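Local coordinates for SA0254 protein (Staphylococcus aureus subsp. aureus, PDB 2OOI) that is of unknown function but carries a UTRA domain, which in GntR-type transcription regulators binds small effector molecules, and is probably a ligand-sensing module, at residues S86-L91 and L97-S102. Sequence-based numbering, arbitrary orientation.
Sequences SIFDYL and LRIGFS
A local helix-to-strand packing contact, in which Leu91 of helix 87-94 meets Leu97 of the loop leading into strand 99-110, combines one backbone hydrogen bond with a small apolar patch. Leu97 N donates to Leu91 O over 2.8 Å, nearly straight at 173°, although the donor stands 28° out of the carbonyl plane. Beside this bond the two leucines approach through their CB atoms, 4.5 Å apart. Further along, Ile99 sets its CD1 methyl against the helix: CG1 lies anti to the carbonyl carbon (chi1 -65°), and CD1 comes 4.4 Å from Leu91 CB and 4.1 Å from Phe88 CD1. The methyl meets the Phe88 ring at its edge, near the ring plane. In this UTRA domain the helix and the strand are consecutive elements; strand 99-110 is the outermost of its antiparallel sheet within the chain, but at Ser102 it pairs antiparallel with a strand of the second subunit. Phe142 of strand 141-150, one strand further into the sheet, touches Leu91, Leu97 and Ile99. At the helix start Ser86 is the N-cap, its OG accepting from Asp89 N at 3.0 Å. Past Ile99 the strand departs from regular pairing in a classic beta bulge, where Gly100 and Phe101 both face Tyr135.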
loop_
_atom_site.group_PDB
_atom_site.type_symbol
_atom_site.label_atom_id
_atom_site.label_comp_id
_atom_site.label_asym_id
_atom_site.label_seq_id
_atom_site.Cartn_x
_atom_site.Cartn_y
_atom_site.Cartn_z
ATOM N N SER B 86 -5.915 -14.635 -16.814
ATOM C CA SER B 86 -6.503 -13.464 -16.171
ATOM C C SER B 86 -7.978 -13.661 -15.935
ATOM O O SER B 86 -8.764 -13.707 -16.883
ATOM C CB SER B 86 -6.342 -12.225 -17.039
ATOM O OG SER B 86 -7.099 -11.144 -16.503
ATOM N N ILE B 87 -8.363 -13.748 -14.671
ATOM C CA ILE B 87 -9.766 -13.951 -14.326
ATOM C C ILE B 87 -10.541 -12.690 -14.660
ATOM O O ILE B 87 -11.673 -12.739 -15.098
ATOM C CB ILE B 87 -9.938 -14.301 -12.845
ATOM C CG1 ILE B 87 -9.327 -15.676 -12.583
ATOM C CG2 ILE B 87 -11.411 -14.226 -12.432
ATOM C CD1 ILE B 87 -9.280 -16.057 -11.114
ATOM N N PHE B 88 -9.912 -11.556 -14.501
ATOM C CA PHE B 88 -10.594 -10.306 -14.765
ATOM C C PHE B 88 -10.858 -10.025 -16.267
ATOM O O PHE B 88 -11.865 -9.394 -16.600
ATOM C CB PHE B 88 -9.900 -9.165 -13.976
ATOM C CG PHE B 88 -10.076 -9.337 -12.465
ATOM C CD1 PHE B 88 -11.272 -8.900 -11.824
ATOM C CD2 PHE B 88 -9.044 -9.806 -11.671
ATOM C CE1 PHE B 88 -11.445 -8.973 -10.444
ATOM C CE2 PHE B 88 -9.216 -9.888 -10.287
ATOM C CZ PHE B 88 -10.431 -9.455 -9.670
ATOM N N ASP B 89 -10.006 -10.532 -17.165
ATOM C CA ASP B 89 -10.267 -10.417 -18.600
ATOM C C ASP B 89 -11.437 -11.293 -18.961
ATOM O O ASP B 89 -12.306 -10.876 -19.718
ATOM C CB ASP B 89 -9.062 -10.836 -19.476
ATOM C CG ASP B 89 -7.871 -9.903 -19.337
ATOM O OD1 ASP B 89 -8.018 -8.777 -18.788
ATOM O OD2 ASP B 89 -6.773 -10.310 -19.784
ATOM N N TYR B 90 -11.442 -12.517 -18.440
ATOM C CA TYR B 90 -12.570 -13.418 -18.650
ATOM C C TYR B 90 -13.849 -12.744 -18.181
ATOM O O TYR B 90 -14.844 -12.678 -18.915
ATOM C CB TYR B 90 -12.345 -14.735 -17.915
ATOM C CG TYR B 90 -13.546 -15.661 -17.815
ATOM C CD1 TYR B 90 -14.328 -15.687 -16.658
ATOM C CD2 TYR B 90 -13.876 -16.552 -18.848
ATOM C CE1 TYR B 90 -15.402 -16.539 -16.543
ATOM C CE2 TYR B 90 -14.976 -17.426 -18.729
ATOM C CZ TYR B 90 -15.730 -17.404 -17.570
ATOM O OH TYR B 90 -16.816 -18.242 -17.405
ATOM N N LEU B 91 -13.806 -12.208 -16.970
ATOM C CA LEU B 91 -14.976 -11.574 -16.410
ATOM C C LEU B 91 -15.501 -10.453 -17.311
ATOM O O LEU B 91 -16.690 -10.381 -17.560
ATOM C CB LEU B 91 -14.694 -11.097 -14.985
ATOM C CG LEU B 91 -14.390 -12.110 -13.865
ATOM C CD1 LEU B 91 -14.002 -11.479 -12.532
ATOM C CD2 LEU B 91 -15.508 -13.077 -13.692
ATOM N N LEU B 97 -19.027 -8.824 -17.448
ATOM C CA LEU B 97 -19.373 -8.327 -16.118
ATOM C C LEU B 97 -18.922 -6.892 -15.993
ATOM O O LEU B 97 -17.784 -6.583 -16.322
ATOM C CB LEU B 97 -18.697 -9.149 -15.026
ATOM C CG LEU B 97 -19.184 -8.811 -13.617
ATOM C CD1 LEU B 97 -20.673 -9.129 -13.462
ATOM C CD2 LEU B 97 -18.335 -9.553 -12.584
ATOM N N ARG B 98 -19.806 -6.025 -15.511
ATOM C CA ARG B 98 -19.468 -4.618 -15.323
ATOM C C ARG B 98 -18.834 -4.414 -13.956
ATOM O O ARG B 98 -19.521 -4.440 -12.946
ATOM C CB ARG B 98 -20.720 -3.722 -15.465
ATOM C CG ARG B 98 -21.427 -3.754 -16.831
ATOM C CD ARG B 98 -20.440 -3.961 -17.979
ATOM N NE ARG B 98 -21.080 -3.847 -19.296
ATOM C CZ ARG B 98 -20.577 -4.308 -20.449
ATOM N NH1 ARG B 98 -19.400 -4.947 -20.490
ATOM N NH2 ARG B 98 -21.258 -4.119 -21.578
ATOM N N ILE B 99 -17.528 -4.196 -13.918
ATOM C CA ILE B 99 -16.833 -4.055 -12.636
ATOM C C ILE B 99 -16.747 -2.592 -12.215
ATOM O O ILE B 99 -16.164 -1.766 -12.921
ATOM C CB ILE B 99 -15.453 -4.720 -12.682
ATOM C CG1 ILE B 99 -15.658 -6.239 -12.875
ATOM C CG2 ILE B 99 -14.675 -4.415 -11.404
ATOM C CD1 ILE B 99 -14.496 -6.990 -13.486
ATOM N N GLY B 100 -17.341 -2.285 -11.059
ATOM C CA GLY B 100 -17.515 -0.904 -10.588
ATOM C C GLY B 100 -16.359 -0.309 -9.789
ATOM O O GLY B 100 -15.781 0.707 -10.191
ATOM N N PHE B 101 -16.037 -0.931 -8.652
ATOM C CA PHE B 101 -15.038 -0.407 -7.715
ATOM C C PHE B 101 -14.571 -1.478 -6.736
ATOM O O PHE B 101 -15.097 -2.580 -6.730
ATOM C CB PHE B 101 -15.618 0.777 -6.932
ATOM C CG PHE B 101 -16.864 0.450 -6.136
ATOM C CD1 PHE B 101 -16.782 0.118 -4.785
ATOM C CD2 PHE B 101 -18.126 0.505 -6.734
ATOM C CE1 PHE B 101 -17.951 -0.167 -4.041
ATOM C CE2 PHE B 101 -19.285 0.219 -5.998
ATOM C CZ PHE B 101 -19.193 -0.113 -4.652
ATOM N N SER B 102 -13.594 -1.144 -5.896
ATOM C CA SER B 102 -13.135 -2.078 -4.880
ATOM C C SER B 102 -12.595 -1.406 -3.623
ATOM O O SER B 102 -12.219 -0.225 -3.649
ATOM C CB SER B 102 -12.075 -3.004 -5.469
ATOM O OG SER B 102 -10.945 -2.280 -5.886
#